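Local coordinates for amidase, hydantoinase/carbamoylase family (Burkholderia vietnamiensis, PDB 5I4M), which probably hydrolyses N-carbamoyl-L-amino acids as a two-zinc amidase of the peptidase M20 family, at residues 23-31 and 128-136; 310-320 and 341-349. All blocks are in the same frame, centred on the assembly; numbering follows the deposited sequence.

Contact 1. Residues 23-31 and 128-136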
ATOM      1  N   THR A  23      27.169  31.973 -33.516  1.00 37.66           N
ATOM      2  CA  THR A  23      27.125  31.170 -32.303  1.00 32.40           C
ATOM      3  C   THR A  23      27.934  31.782 -31.167  1.00 31.60           C
ATOM      4  O   THR A  23      28.137  31.122 -30.146  1.00 31.10           O
ATOM      5  CB  THR A  23      27.626  29.756 -32.599  1.00 31.68           C
ATOM      6  OG1 THR A  23      28.918  29.832 -33.209  1.00 38.56           O
ATOM      7  CG2 THR A  23      26.681  29.046 -33.553  1.00 29.89           C
ATOM      8  N   SER A  24      28.393  33.029 -31.319  1.00 31.88           N
ATOM      9  CA  SER A  24      29.217  33.652 -30.284  1.00 35.13           C
ATOM     10  C   SER A  24      28.444  33.858 -28.986  1.00 34.72           C
ATOM     11  O   SER A  24      29.044  33.898 -27.906  1.00 31.52           O
ATOM     12  CB  SER A  24      29.771  34.983 -30.789  1.00 37.03           C
ATOM     13  OG  SER A  24      28.736  35.788 -31.320  1.00 41.69           O
ATOM     14  N   ILE A  25      27.124  33.990 -29.065  1.00 26.63           N
ATOM     15  CA  ILE A  25      26.284  34.086 -27.879  1.00 24.20           C
ATOM     16  C   ILE A  25      25.868  32.668 -27.504  1.00 23.01           C
ATOM     17  O   ILE A  25      25.019  32.065 -28.165  1.00 24.42           O
ATOM     18  CB  ILE A  25      25.065  34.979 -28.127  1.00 26.63           C
ATOM     19  CG1 ILE A  25      25.516  36.368 -28.584  1.00 31.95           C
ATOM     20  CG2 ILE A  25      24.194  35.059 -26.879  1.00 27.32           C
ATOM     21  CD1 ILE A  25      24.371  37.275 -28.944  1.00 33.30           C
ATOM     22  N   LYS A  26      26.468  32.126 -26.448  1.00 26.17           N
ATOM     23  CA  LYS A  26      26.221  30.736 -26.092  1.00 16.20           C
ATOM     24  C   LYS A  26      26.353  30.569 -24.587  1.00 15.47           C
ATOM     25  O   LYS A  26      26.911  31.422 -23.892  1.00 17.30           O
ATOM     26  CB  LYS A  26      27.174  29.790 -26.835  1.00 26.33           C
ATOM     27  CG  LYS A  26      28.652  30.144 -26.716  1.00 32.40           C
ATOM     28  CD  LYS A  26      29.516  29.136 -27.479  1.00 35.59           C
ATOM     29  CE  LYS A  26      30.999  29.345 -27.207  1.00 43.47           C
ATOM     30  NZ  LYS A  26      31.502  30.624 -27.780  1.00 48.17           N
ATOM     31  N   VAL A  27      25.817  29.462 -24.086  1.00 14.59           N
ATOM     32  CA  VAL A  27      25.780  29.250 -22.646  1.00 13.90           C
ATOM     33  C   VAL A  27      27.147  28.789 -22.154  1.00 14.29           C
ATOM     34  O   VAL A  27      28.022  28.386 -22.930  1.00 15.06           O
ATOM     35  CB  VAL A  27      24.682  28.244 -22.255  1.00 14.95           C
ATOM     36  CG1 VAL A  27      23.324  28.737 -22.722  1.00 15.98           C
ATOM     37  CG2 VAL A  27      24.987  26.881 -22.841  1.00 12.97           C
ATOM     38  N   ASP A  28      27.330  28.878 -20.838  1.00 13.96           N
ATOM     39  CA  ASP A  28      28.467  28.283 -20.138  1.00 17.49           C
ATOM     40  C   ASP A  28      28.026  26.883 -19.729  1.00 17.02           C
ATOM     41  O   ASP A  28      27.338  26.709 -18.723  1.00 15.50           O
ATOM     42  CB  ASP A  28      28.849  29.148 -18.938  1.00 20.27           C
ATOM     43  CG  ASP A  28      30.096  28.658 -18.212  1.00 21.96           C
ATOM     44  OD1 ASP A  28      30.394  27.442 -18.230  1.00 17.89           O
ATOM     45  OD2 ASP A  28      30.776  29.512 -17.599  1.00 22.44           O
ATOM     46  N   GLY A  29      28.406  25.877 -20.523  1.00 15.62           N
ATOM     47  CA  GLY A  29      27.886  24.535 -20.297  1.00 15.60           C
ATOM     48  C   GLY A  29      28.326  23.930 -18.975  1.00 15.88           C
ATOM     49  O   GLY A  29      27.566  23.203 -18.331  1.00 16.63           O
ATOM     50  N   ARG A  30      29.564  24.201 -18.561  1.00 14.03           N
ATOM     51  CA  ARG A  30      30.034  23.664 -17.290  1.00 13.71           C
ATOM     52  C   ARG A  30      29.318  24.320 -16.122  1.00 16.67           C
ATOM     53  O   ARG A  30      28.955  23.644 -15.152  1.00 18.32           O
ATOM     54  CB  ARG A  30      31.547  23.848 -17.157  1.00 24.15           C
ATOM     55  CG  ARG A  30      32.083  23.305 -15.839  1.00 31.71           C
ATOM     56  CD  ARG A  30      33.585  23.482 -15.696  1.00 40.63           C
ATOM     57  NE  ARG A  30      33.989  24.882 -15.784  1.00 48.58           N
ATOM     58  CZ  ARG A  30      35.240  25.305 -15.622  1.00 52.70           C
ATOM     59  NH1 ARG A  30      36.205  24.433 -15.352  1.00 53.19           N
ATOM     60  NH2 ARG A  30      35.527  26.597 -15.725  1.00 53.59           N
ATOM     61  N   ARG A  31      29.103  25.634 -16.195  1.00 15.14           N
ATOM     62  CA  ARG A  31      28.364  26.314 -15.140  1.00 13.74           C
ATOM     63  C   ARG A  31      26.976  25.711 -14.973  1.00 14.54           C
ATOM     64  O   ARG A  31      26.529  25.468 -13.847  1.00 14.74           O
ATOM     65  CB  ARG A  31      28.271  27.805 -15.445  1.00 16.08           C
ATOM     66  CG  ARG A  31      27.564  28.611 -14.366  1.00 12.71           C
ATOM     67  CD  ARG A  31      27.723  30.103 -14.638  1.00 15.72           C
ATOM     68  NE  ARG A  31      27.131  30.491 -15.916  1.00 15.81           N
ATOM     69  CZ  ARG A  31      27.379  31.646 -16.525  1.00 14.58           C
ATOM     70  NH1 ARG A  31      28.220  32.511 -15.971  1.00 16.94           N
ATOM     71  NH2 ARG A  31      26.804  31.932 -17.690  1.00 18.52           N
ATOM     72  N   ARG A 128      22.172  34.172 -16.741  1.00 18.07           N
ATOM     73  CA  ARG A 128      23.590  34.428 -16.512  1.00 17.71           C
ATOM     74  C   ARG A 128      24.320  34.692 -17.822  1.00 15.42           C
ATOM     75  O   ARG A 128      25.245  35.511 -17.876  1.00 18.17           O
ATOM     76  CB  ARG A 128      24.223  33.248 -15.773  1.00 12.97           C
ATOM     77  CG  ARG A 128      23.721  33.067 -14.353  1.00 13.57           C
ATOM     78  CD  ARG A 128      24.286  31.797 -13.746  1.00 18.22           C
ATOM     79  NE  ARG A 128      24.209  31.784 -12.283  1.00 16.60           N
ATOM     80  CZ  ARG A 128      24.373  30.696 -11.532  1.00 15.61           C
ATOM     81  NH1 ARG A 128      24.604  29.518 -12.098  1.00 12.79           N
ATOM     82  NH2 ARG A 128      24.302  30.789 -10.207  1.00 15.35           N
ATOM     83  N   SER A 129      23.919  34.000 -18.888  1.00 17.44           N
ATOM     84  CA  SER A 129      24.582  34.180 -20.172  1.00 15.57           C
ATOM     85  C   SER A 129      24.238  35.527 -20.787  1.00 17.66           C
ATOM     86  O   SER A 129      25.090  36.154 -21.426  1.00 21.34           O
ATOM     87  CB  SER A 129      24.211  33.039 -21.114  1.00 16.45           C
ATOM     88  OG  SER A 129      24.873  31.849 -20.733  1.00 19.56           O
ATOM     89  N   LEU A 130      23.001  35.994 -20.603  1.00 15.77           N
ATOM     90  CA  LEU A 130      22.675  37.349 -21.032  1.00 15.87           C
ATOM     91  C   LEU A 130      23.504  38.368 -20.268  1.00 16.66           C
ATOM     92  O   LEU A 130      23.929  39.379 -20.833  1.00 17.73           O
ATOM     93  CB  LEU A 130      21.187  37.632 -20.837  1.00 15.45           C
ATOM     94  CG  LEU A 130      20.189  36.773 -21.610  1.00 14.82           C
ATOM     95  CD1 LEU A 130      18.778  37.054 -21.111  1.00 18.29           C
ATOM     96  CD2 LEU A 130      20.302  37.041 -23.093  1.00 18.41           C
ATOM     97  N   ASN A 131      23.743  38.127 -18.976  1.00 16.24           N
ATOM     98  CA  ASN A 131      24.623  39.021 -18.227  1.00 17.93           C
ATOM     99  C   ASN A 131      26.053  38.945 -18.745  1.00 17.80           C
ATOM    100  O   ASN A 131      26.699  39.979 -18.966  1.00 19.97           O
ATOM    101  CB  ASN A 131      24.578  38.686 -16.735  1.00 18.16           C
ATOM    102  CG  ASN A 131      23.219  38.944 -16.125  1.00 20.79           C
ATOM    103  OD1 ASN A 131      22.397  39.639 -16.706  1.00 19.02           O
ATOM    104  ND2 ASN A 131      22.976  38.381 -14.941  1.00 20.53           N
ATOM    105  N   ASP A 132      26.566  37.724 -18.942  1.00 18.19           N
ATOM    106  CA  ASP A 132      27.944  37.554 -19.396  1.00 20.08           C
ATOM    107  C   ASP A 132      28.198  38.312 -20.691  1.00 20.75           C
ATOM    108  O   ASP A 132      29.267  38.910 -20.871  1.00 20.05           O
ATOM    109  CB  ASP A 132      28.260  36.072 -19.596  1.00 20.99           C
ATOM    110  CG  ASP A 132      28.389  35.318 -18.293  1.00 24.81           C
ATOM    111  OD1 ASP A 132      28.448  35.968 -17.231  1.00 26.14           O
ATOM    112  OD2 ASP A 132      28.439  34.072 -18.340  1.00 28.34           O
ATOM    113  N   HIS A 133      27.233  38.295 -21.602  1.00 20.06           N
ATOM    114  CA  HIS A 133      27.404  38.918 -22.906  1.00 24.84           C
ATOM    115  C   HIS A 133      26.883  40.343 -22.949  1.00 26.79           C
ATOM    116  O   HIS A 133      26.917  40.968 -24.016  1.00 26.48           O
ATOM    117  CB  HIS A 133      26.719  38.069 -23.983  1.00 26.82           C
ATOM    118  CG  HIS A 133      27.411  36.772 -24.249  1.00 26.14           C
ATOM    119  ND1 HIS A 133      27.008  35.582 -23.681  1.00 30.11           N
ATOM    120  CD2 HIS A 133      28.491  36.480 -25.011  1.00 26.36           C
ATOM    121  CE1 HIS A 133      27.808  34.610 -24.087  1.00 25.13           C
ATOM    122  NE2 HIS A 133      28.715  35.129 -24.894  1.00 29.49           N
ATOM    123  N   GLY A 134      26.414  40.870 -21.823  1.00 26.00           N
ATOM    124  CA  GLY A 134      25.969  42.255 -21.773  1.00 24.52           C
ATOM    125  C   GLY A 134      24.790  42.538 -22.676  1.00 26.74           C
ATOM    126  O   GLY A 134      24.689  43.633 -23.245  1.00 27.32           O
ATOM    127  N   ILE A 135      23.889  41.578 -22.812  1.00 20.12           N
ATOM    128  CA  ILE A 135      22.769  41.689 -23.733  1.00 20.14           C
ATOM    129  C   ILE A 135      21.591  42.342 -23.029  1.00 26.97           C
ATOM    130  O   ILE A 135      21.152  41.887 -21.962  1.00 23.71           O
ATOM    131  CB  ILE A 135      22.381  40.309 -24.281  1.00 22.01           C
ATOM    132  CG1 ILE A 135      23.510  39.756 -25.147  1.00 28.33           C
ATOM    133  CG2 ILE A 135      21.062  40.386 -25.055  1.00 22.84           C
ATOM    134  CD1 ILE A 135      23.306  38.316 -25.540  1.00 30.97           C
ATOM    135  N   GLU A 136      21.072  43.401 -23.631  1.00 25.33           N
ATOM    136  CA  GLU A 136      19.818  44.010 -23.220  1.00 24.08           C
ATOM    137  C   GLU A 136      18.714  43.504 -24.135  1.00 21.19           C
ATOM    138  O   GLU A 136      18.851  43.559 -25.361  1.00 26.84           O
ATOM    139  CB  GLU A 136      19.905  45.532 -23.281  1.00 27.41           C
ATOM    140  CG  GLU A 136      18.587  46.243 -23.024  1.00 30.04           C
ATOM    141  CD  GLU A 136      18.725  47.760 -23.058  1.00 42.17           C
ATOM    142  OE1 GLU A 136      18.831  48.335 -24.166  1.00 42.76           O
ATOM    143  OE2 GLU A 136      18.737  48.373 -21.969  1.00 45.42           O
TER
HETATM  144  O   HOH W   1      27.740  32.468 -21.463  1.00 28.95           O
HETATM  145  O   HOH W   2      30.908  32.105 -18.269  1.00 41.21           O

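Contact 2. Residues 310-320 and 341-349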
ATOM      1  N   HIS A 310      -3.054   9.739 -24.756  1.00  8.84           N
ATOM      2  CA  HIS A 310      -2.992   9.494 -26.194  1.00  8.00           C
ATOM      3  C   HIS A 310      -2.858  10.829 -26.911  1.00  8.13           C
ATOM      4  O   HIS A 310      -3.380  11.844 -26.430  1.00  8.52           O
ATOM      5  CB  HIS A 310      -4.240   8.740 -26.695  1.00  8.40           C
ATOM      6  CG  HIS A 310      -4.041   8.070 -28.020  1.00 10.35           C
ATOM      7  ND1 HIS A 310      -4.196   8.731 -29.219  1.00  9.67           N
ATOM      8  CD2 HIS A 310      -3.676   6.803 -28.333  1.00 10.15           C
ATOM      9  CE1 HIS A 310      -3.929   7.907 -30.214  1.00 14.31           C
ATOM     10  NE2 HIS A 310      -3.612   6.728 -29.705  1.00  9.63           N
ATOM     11  N   PRO A 311      -2.169  10.865 -28.057  1.00  8.98           N
ATOM     12  CA  PRO A 311      -2.055  12.127 -28.808  1.00  9.50           C
ATOM     13  C   PRO A 311      -3.323  12.533 -29.530  1.00 11.36           C
ATOM     14  O   PRO A 311      -3.372  13.649 -30.060  1.00 11.74           O
ATOM     15  CB  PRO A 311      -0.939  11.835 -29.818  1.00 13.46           C
ATOM     16  CG  PRO A 311      -0.963  10.319 -29.968  1.00 14.75           C
ATOM     17  CD  PRO A 311      -1.269   9.824 -28.590  1.00 11.24           C
ATOM     18  N   ASP A 312      -4.325  11.666 -29.599  1.00 10.73           N
ATOM     19  CA  ASP A 312      -5.575  11.969 -30.282  1.00 12.48           C
ATOM     20  C   ASP A 312      -6.706  11.994 -29.263  1.00 10.26           C
ATOM     21  O   ASP A 312      -6.931  11.004 -28.563  1.00  9.45           O
ATOM     22  CB  ASP A 312      -5.853  10.948 -31.382  1.00 12.46           C
ATOM     23  CG  ASP A 312      -7.121  11.257 -32.126  1.00 18.12           C
ATOM     24  OD1 ASP A 312      -8.197  10.957 -31.582  1.00 18.97           O
ATOM     25  OD2 ASP A 312      -7.047  11.819 -33.239  1.00 18.23           O
ATOM     26  N   ASP A 313      -7.430  13.118 -29.201  1.00 12.03           N
ATOM     27  CA  ASP A 313      -8.466  13.282 -28.180  1.00 12.26           C
ATOM     28  C   ASP A 313      -9.568  12.232 -28.317  1.00 13.19           C
ATOM     29  O   ASP A 313     -10.079  11.718 -27.314  1.00  9.82           O
ATOM     30  CB  ASP A 313      -9.057  14.695 -28.260  1.00 13.47           C
ATOM     31  CG  ASP A 313      -9.793  15.102 -26.990  1.00 17.44           C
ATOM     32  OD1 ASP A 313      -9.264  14.868 -25.884  1.00 11.65           O
ATOM     33  OD2 ASP A 313     -10.914  15.643 -27.096  1.00 17.86           O
ATOM     34  N   ALA A 314      -9.942  11.890 -29.551  1.00 10.58           N
ATOM     35  CA  ALA A 314     -11.006  10.908 -29.747  1.00 12.04           C
ATOM     36  C   ALA A 314     -10.582   9.521 -29.271  1.00 10.75           C
ATOM     37  O   ALA A 314     -11.395   8.775 -28.707  1.00 10.82           O
ATOM     38  CB  ALA A 314     -11.421  10.865 -31.220  1.00 11.74           C
ATOM     39  N   VAL A 315      -9.326   9.142 -29.513  1.00 10.51           N
ATOM     40  CA  VAL A 315      -8.854   7.844 -29.040  1.00 10.80           C
ATOM     41  C   VAL A 315      -8.760   7.837 -27.524  1.00  9.70           C
ATOM     42  O   VAL A 315      -9.084   6.837 -26.871  1.00 10.92           O
ATOM     43  CB  VAL A 315      -7.505   7.491 -29.688  1.00 10.27           C
ATOM     44  CG1 VAL A 315      -7.024   6.143 -29.181  1.00 16.51           C
ATOM     45  CG2 VAL A 315      -7.651   7.478 -31.203  1.00 12.15           C
ATOM     46  N   LEU A 316      -8.309   8.944 -26.939  1.00  9.30           N
ATOM     47  CA  LEU A 316      -8.271   9.033 -25.483  1.00  8.79           C
ATOM     48  C   LEU A 316      -9.676   8.930 -24.901  1.00  8.97           C
ATOM     49  O   LEU A 316      -9.866   8.324 -23.845  1.00 10.53           O
ATOM     50  CB  LEU A 316      -7.586  10.332 -25.057  1.00  8.45           C
ATOM     51  CG  LEU A 316      -7.426  10.657 -23.572  1.00 10.26           C
ATOM     52  CD1 LEU A 316      -6.615   9.567 -22.885  1.00  9.30           C
ATOM     53  CD2 LEU A 316      -6.745  12.015 -23.415  1.00  8.30           C
ATOM     54  N   ALA A 317     -10.678   9.488 -25.590  1.00  9.45           N
ATOM     55  CA  ALA A 317     -12.050   9.353 -25.105  1.00  9.71           C
ATOM     56  C   ALA A 317     -12.542   7.913 -25.224  1.00 14.07           C
ATOM     57  O   ALA A 317     -13.310   7.438 -24.374  1.00 13.90           O
ATOM     58  CB  ALA A 317     -12.969  10.314 -25.859  1.00 10.88           C
ATOM     59  N   LYS A 318     -12.123   7.208 -26.279  1.00 13.07           N
ATOM     60  CA  LYS A 318     -12.458   5.790 -26.424  1.00 10.52           C
ATOM     61  C   LYS A 318     -11.873   4.967 -25.286  1.00 10.00           C
ATOM     62  O   LYS A 318     -12.517   4.043 -24.770  1.00 11.35           O
ATOM     63  CB  LYS A 318     -11.936   5.288 -27.773  1.00 10.94           C
ATOM     64  CG  LYS A 318     -12.147   3.811 -28.094  1.00 11.33           C
ATOM     65  CD  LYS A 318     -11.495   3.489 -29.450  1.00 11.78           C
ATOM     66  CE  LYS A 318     -11.749   2.054 -29.909  1.00 12.33           C
ATOM     67  NZ  LYS A 318     -11.337   1.029 -28.898  1.00 12.41           N
ATOM     68  N   MET A 319     -10.645   5.287 -24.884  1.00  9.48           N
ATOM     69  CA  MET A 319     -10.043   4.598 -23.751  1.00  9.01           C
ATOM     70  C   MET A 319     -10.842   4.857 -22.479  1.00  8.78           C
ATOM     71  O   MET A 319     -11.107   3.929 -21.703  1.00 11.20           O
ATOM     72  CB  MET A 319      -8.587   5.046 -23.588  1.00  8.57           C
ATOM     73  CG  MET A 319      -7.695   4.734 -24.799  1.00 10.19           C
ATOM     74  SD  MET A 319      -6.095   5.572 -24.759  1.00 11.71           S
ATOM     75  CE  MET A 319      -5.283   4.746 -23.376  1.00 10.63           C
ATOM     76  N   ASP A 320     -11.225   6.116 -22.252  1.00 10.36           N
ATOM     77  CA  ASP A 320     -12.081   6.481 -21.126  1.00  8.61           C
ATOM     78  C   ASP A 320     -13.342   5.626 -21.079  1.00 11.56           C
ATOM     79  O   ASP A 320     -13.685   5.056 -20.033  1.00 10.07           O
ATOM     80  CB  ASP A 320     -12.447   7.965 -21.221  1.00 12.31           C
ATOM     81  CG  ASP A 320     -13.524   8.373 -20.224  1.00 11.45           C
ATOM     82  OD1 ASP A 320     -13.217   8.504 -19.023  1.00 11.76           O
ATOM     83  OD2 ASP A 320     -14.679   8.581 -20.643  1.00 12.67           O
ATOM     84  N   GLU A 341     -13.756   8.465 -10.240  1.00  7.54           N
ATOM     85  CA  GLU A 341     -13.701   9.884 -10.564  1.00 11.24           C
ATOM     86  C   GLU A 341     -12.571  10.120 -11.546  1.00 13.15           C
ATOM     87  O   GLU A 341     -11.441   9.701 -11.297  1.00 10.58           O
ATOM     88  CB  GLU A 341     -13.475  10.759  -9.322  1.00  9.77           C
ATOM     89  CG  GLU A 341     -13.477  12.252  -9.655  1.00 12.98           C
ATOM     90  CD  GLU A 341     -13.275  13.157  -8.445  1.00 24.83           C
ATOM     91  OE1 GLU A 341     -13.536  14.373  -8.572  1.00 25.06           O
ATOM     92  OE2 GLU A 341     -12.848  12.668  -7.376  1.00 19.43           O
ATOM     93  N   GLN A 342     -12.871  10.785 -12.659  1.00  7.60           N
ATOM     94  CA  GLN A 342     -11.798  11.327 -13.482  1.00  9.13           C
ATOM     95  C   GLN A 342     -11.341  12.615 -12.812  1.00 12.09           C
ATOM     96  O   GLN A 342     -12.104  13.588 -12.736  1.00 10.73           O
ATOM     97  CB  GLN A 342     -12.283  11.563 -14.907  1.00 10.79           C
ATOM     98  CG  GLN A 342     -11.256  12.221 -15.817  1.00 11.24           C
ATOM     99  CD  GLN A 342     -11.784  12.381 -17.237  1.00 12.01           C
ATOM    100  OE1 GLN A 342     -11.825  11.422 -18.002  1.00 14.34           O
ATOM    101  NE2 GLN A 342     -12.243  13.586 -17.573  1.00 11.25           N
ATOM    102  N   ILE A 343     -10.116  12.620 -12.276  1.00  7.92           N
ATOM    103  CA  ILE A 343      -9.642  13.768 -11.510  1.00  9.56           C
ATOM    104  C   ILE A 343      -8.823  14.742 -12.348  1.00 14.51           C
ATOM    105  O   ILE A 343      -8.463  15.818 -11.846  1.00 10.07           O
ATOM    106  CB  ILE A 343      -8.824  13.324 -10.282  1.00  9.88           C
ATOM    107  CG1 ILE A 343      -7.523  12.646 -10.711  1.00  8.87           C
ATOM    108  CG2 ILE A 343      -9.651  12.394  -9.383  1.00  7.65           C
ATOM    109  CD1 ILE A 343      -6.442  12.700  -9.625  1.00  8.34           C
ATOM    110  N   PHE A 344      -8.553  14.421 -13.614  1.00 10.29           N
ATOM    111  CA  PHE A 344      -7.634  15.212 -14.433  1.00  8.93           C
ATOM    112  C   PHE A 344      -7.903  14.911 -15.898  1.00  8.99           C
ATOM    113  O   PHE A 344      -8.001  13.740 -16.277  1.00 10.09           O
ATOM    114  CB  PHE A 344      -6.189  14.856 -14.069  1.00  6.37           C
ATOM    115  CG  PHE A 344      -5.129  15.762 -14.678  1.00  7.72           C
ATOM    116  CD1 PHE A 344      -5.217  17.143 -14.582  1.00 10.05           C
ATOM    117  CD2 PHE A 344      -3.999  15.208 -15.268  1.00 10.34           C
ATOM    118  CE1 PHE A 344      -4.219  17.961 -15.100  1.00  9.79           C
ATOM    119  CE2 PHE A 344      -2.994  16.024 -15.794  1.00 12.78           C
ATOM    120  CZ  PHE A 344      -3.111  17.401 -15.709  1.00  9.56           C
ATOM    121  N   TYR A 345      -8.022  15.955 -16.715  1.00  9.23           N
ATOM    122  CA  TYR A 345      -8.144  15.769 -18.157  1.00  9.06           C
ATOM    123  C   TYR A 345      -7.664  17.032 -18.857  1.00 11.11           C
ATOM    124  O   TYR A 345      -8.047  18.139 -18.470  1.00  8.48           O
ATOM    125  CB  TYR A 345      -9.594  15.456 -18.557  1.00  9.86           C
ATOM    126  CG  TYR A 345      -9.875  15.660 -20.039  1.00 13.10           C
ATOM    127  CD1 TYR A 345      -9.125  15.008 -21.010  1.00  8.01           C
ATOM    128  CD2 TYR A 345     -10.897  16.503 -20.463  1.00 17.45           C
ATOM    129  CE1 TYR A 345      -9.383  15.209 -22.384  1.00  8.40           C
ATOM    130  CE2 TYR A 345     -11.157  16.701 -21.814  1.00 22.95           C
ATOM    131  CZ  TYR A 345     -10.396  16.054 -22.770  1.00 20.87           C
ATOM    132  OH  TYR A 345     -10.663  16.257 -24.118  1.00 17.60           O
ATOM    133  N   TYR A 346      -6.814  16.868 -19.869  1.00 11.15           N
ATOM    134  CA  TYR A 346      -6.614  17.929 -20.844  1.00  9.46           C
ATOM    135  C   TYR A 346      -6.414  17.314 -22.219  1.00  9.75           C
ATOM    136  O   TYR A 346      -5.834  16.231 -22.355  1.00  8.06           O
ATOM    137  CB  TYR A 346      -5.437  18.851 -20.476  1.00  7.57           C
ATOM    138  CG  TYR A 346      -4.061  18.225 -20.459  1.00 10.00           C
ATOM    139  CD1 TYR A 346      -3.269  18.204 -21.609  1.00 11.15           C
ATOM    140  CD2 TYR A 346      -3.533  17.692 -19.281  1.00 12.87           C
ATOM    141  CE1 TYR A 346      -1.994  17.654 -21.599  1.00  8.85           C
ATOM    142  CE2 TYR A 346      -2.257  17.140 -19.258  1.00 10.55           C
ATOM    143  CZ  TYR A 346      -1.501  17.120 -20.411  1.00 11.43           C
ATOM    144  OH  TYR A 346      -0.241  16.571 -20.370  1.00 12.10           O
ATOM    145  N   ALA A 347      -6.935  18.001 -23.223  1.00 10.87           N
ATOM    146  CA  ALA A 347      -6.834  17.527 -24.584  1.00  8.50           C
ATOM    147  C   ALA A 347      -5.399  17.667 -25.084  1.00 10.44           C
ATOM    148  O   ALA A 347      -4.647  18.521 -24.600  1.00 11.61           O
ATOM    149  CB  ALA A 347      -7.774  18.318 -25.483  1.00  9.64           C
ATOM    150  N   PRO A 348      -4.995  16.839 -26.049  1.00 12.17           N
ATOM    151  CA  PRO A 348      -3.733  17.089 -26.757  1.00 11.68           C
ATOM    152  C   PRO A 348      -3.697  18.528 -27.245  1.00 10.59           C
ATOM    153  O   PRO A 348      -4.726  19.108 -27.618  1.00  9.19           O
ATOM    154  CB  PRO A 348      -3.779  16.108 -27.935  1.00 10.92           C
ATOM    155  CG  PRO A 348      -4.782  15.058 -27.538  1.00 15.85           C
ATOM    156  CD  PRO A 348      -5.786  15.769 -26.682  1.00 10.28           C
ATOM    157  N   ILE A 349      -2.518  19.123 -27.229  1.00  9.62           N
ATOM    158  CA  ILE A 349      -2.410  20.537 -27.559  1.00 11.87           C
ATOM    159  C   ILE A 349      -1.251  20.731 -28.522  1.00 10.09           C
ATOM    160  O   ILE A 349      -0.216  20.066 -28.411  1.00  9.56           O
ATOM    161  CB  ILE A 349      -2.263  21.404 -26.288  1.00 17.83           C
ATOM    162  CG1 ILE A 349      -2.266  22.895 -26.640  1.00 20.15           C
ATOM    163  CG2 ILE A 349      -1.023  21.027 -25.497  1.00 17.84           C
ATOM    164  CD1 ILE A 349      -2.679  23.769 -25.474  1.00 18.03           C
TER

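Contact 1. Residues 23-31 and 128-136
The guanidinium of R31 lies between two methylenes: CB of R128 sits 3.5 Å above one face and CB of D28 covers the opposite one, each offset toward the rim. Its edge receives D132, one carboxylate oxygen of which, OD2, accepts from both end nitrogens in a salt bridge, 2.8 Å from NH1 and 2.8 Å from NH2 of R31. Neither bond is straight (136° and 139°), as expected when two N-H groups converge on one atom; OD2 offers its syn lone pair to NH1 and is met by NH2 from above the carboxylate plane. A bend at chi3 (61°) turns the R31 guanidinium toward D132, while NE pairs with E125, one helical turn before S129. The H133 ring has CA of I25 over one face, a CH-pi contact 4.2 Å from the ring centroid, and O of K26 at its edge.

This is an N-terminal segment packed on a helix end: D28 is the N-cap of helix 29-39, its OD1 accepting from N of R31, and helix 117-132 finishes in a Schellman motif at G134. In that last turn ND1 of H133 donates to O of S129 at 3.0 Å, near the ring plane, which fixes the rotation of the imidazole and sets its face toward I25. One water joins O of K26 to OG of S129, whose hydroxyl also bonds O of E125; a second donates to OD2 of D28 and OD2 of D132, bridging two carboxylates that would otherwise probably repel. I135, just after the Schellman turn, meets I25 tip to tip, CD1 to CG2 at 3.6 Å, with L426 of helix 411-429 touching I135.

Contact 2. Residues 310-320 and 341-349
Helix 313-334 packs along one face of the sheet of the M20 dimerisation region, and here its first turns meet the strand that follows it, 337-350, running nearly antiparallel: the axes of 313-320 and 341-346 make 155° and approach to 11.2 Å. The polar link is between Y345 and D313. OH of Y345 donates to OD1 of D313 at 2.6 Å, and OD1 receives it on its syn lone pair, the side of OD2. OD1 lies at the edge of the phenol ring, in its plane, and the carboxylate is nearly coplanar with the ring (14°), while the two side chains cross at about a right angle. CG of D313 is anti to its backbone N (chi1 -161°), which carries the carboxylate off the helix to the phenol, and R235 makes a cation-pi contact with the same ring. L316 comes to the ring edge as well, its CD2 4.3 Å from CE1 of Y345, and also touches R235 and F308 of the sheet.

At the helix start, the pyrrolidine of P348 fills the corner: its CG rests 3.2 Å from O of P311, and its CD lies 3.8 Å from CB of D313. The turn itself is held by D312, the N-cap, whose OD1 accepts from N of V315 through its anti lone pair and weakly from N of A314. Toward the other end D320 and Q342 present two acceptors to one another, OD1 and OE1 3.4 Å apart; they are reconciled from outside, OD1 by Y237 and R324, OE1 by R235. On the far side of the strand Y346 bonds Q234, a 3-phosphoglycerate-binding residue. A helix packed on one face of an antiparallel sheet is characteristic of the alpha/beta dimerisation domain of M20 enzymes.

In the fold
Contact 1 comes first along the chain: it closes a long loop of 96 residues, bringing the segment leading into helix 29-39 back to the end of helix 117-132. Contact 2 opens only later and spans just 20 residues, the rest of helix 313-334, a short turn and the start of strand 337-350. The two are therefore in series, neither nested nor crossed. Their centres are 41 Å apart on opposite sides of the chain's centre, with nearest atoms about 26 Å apart. Contact 1 ties the N-terminal end of the ordered chain to the outer surface of the part that carries the zinc site, away from that site; contact 2 fastens helix to strand in the dimerisation region, where I343 packs on R295 of the second subunit.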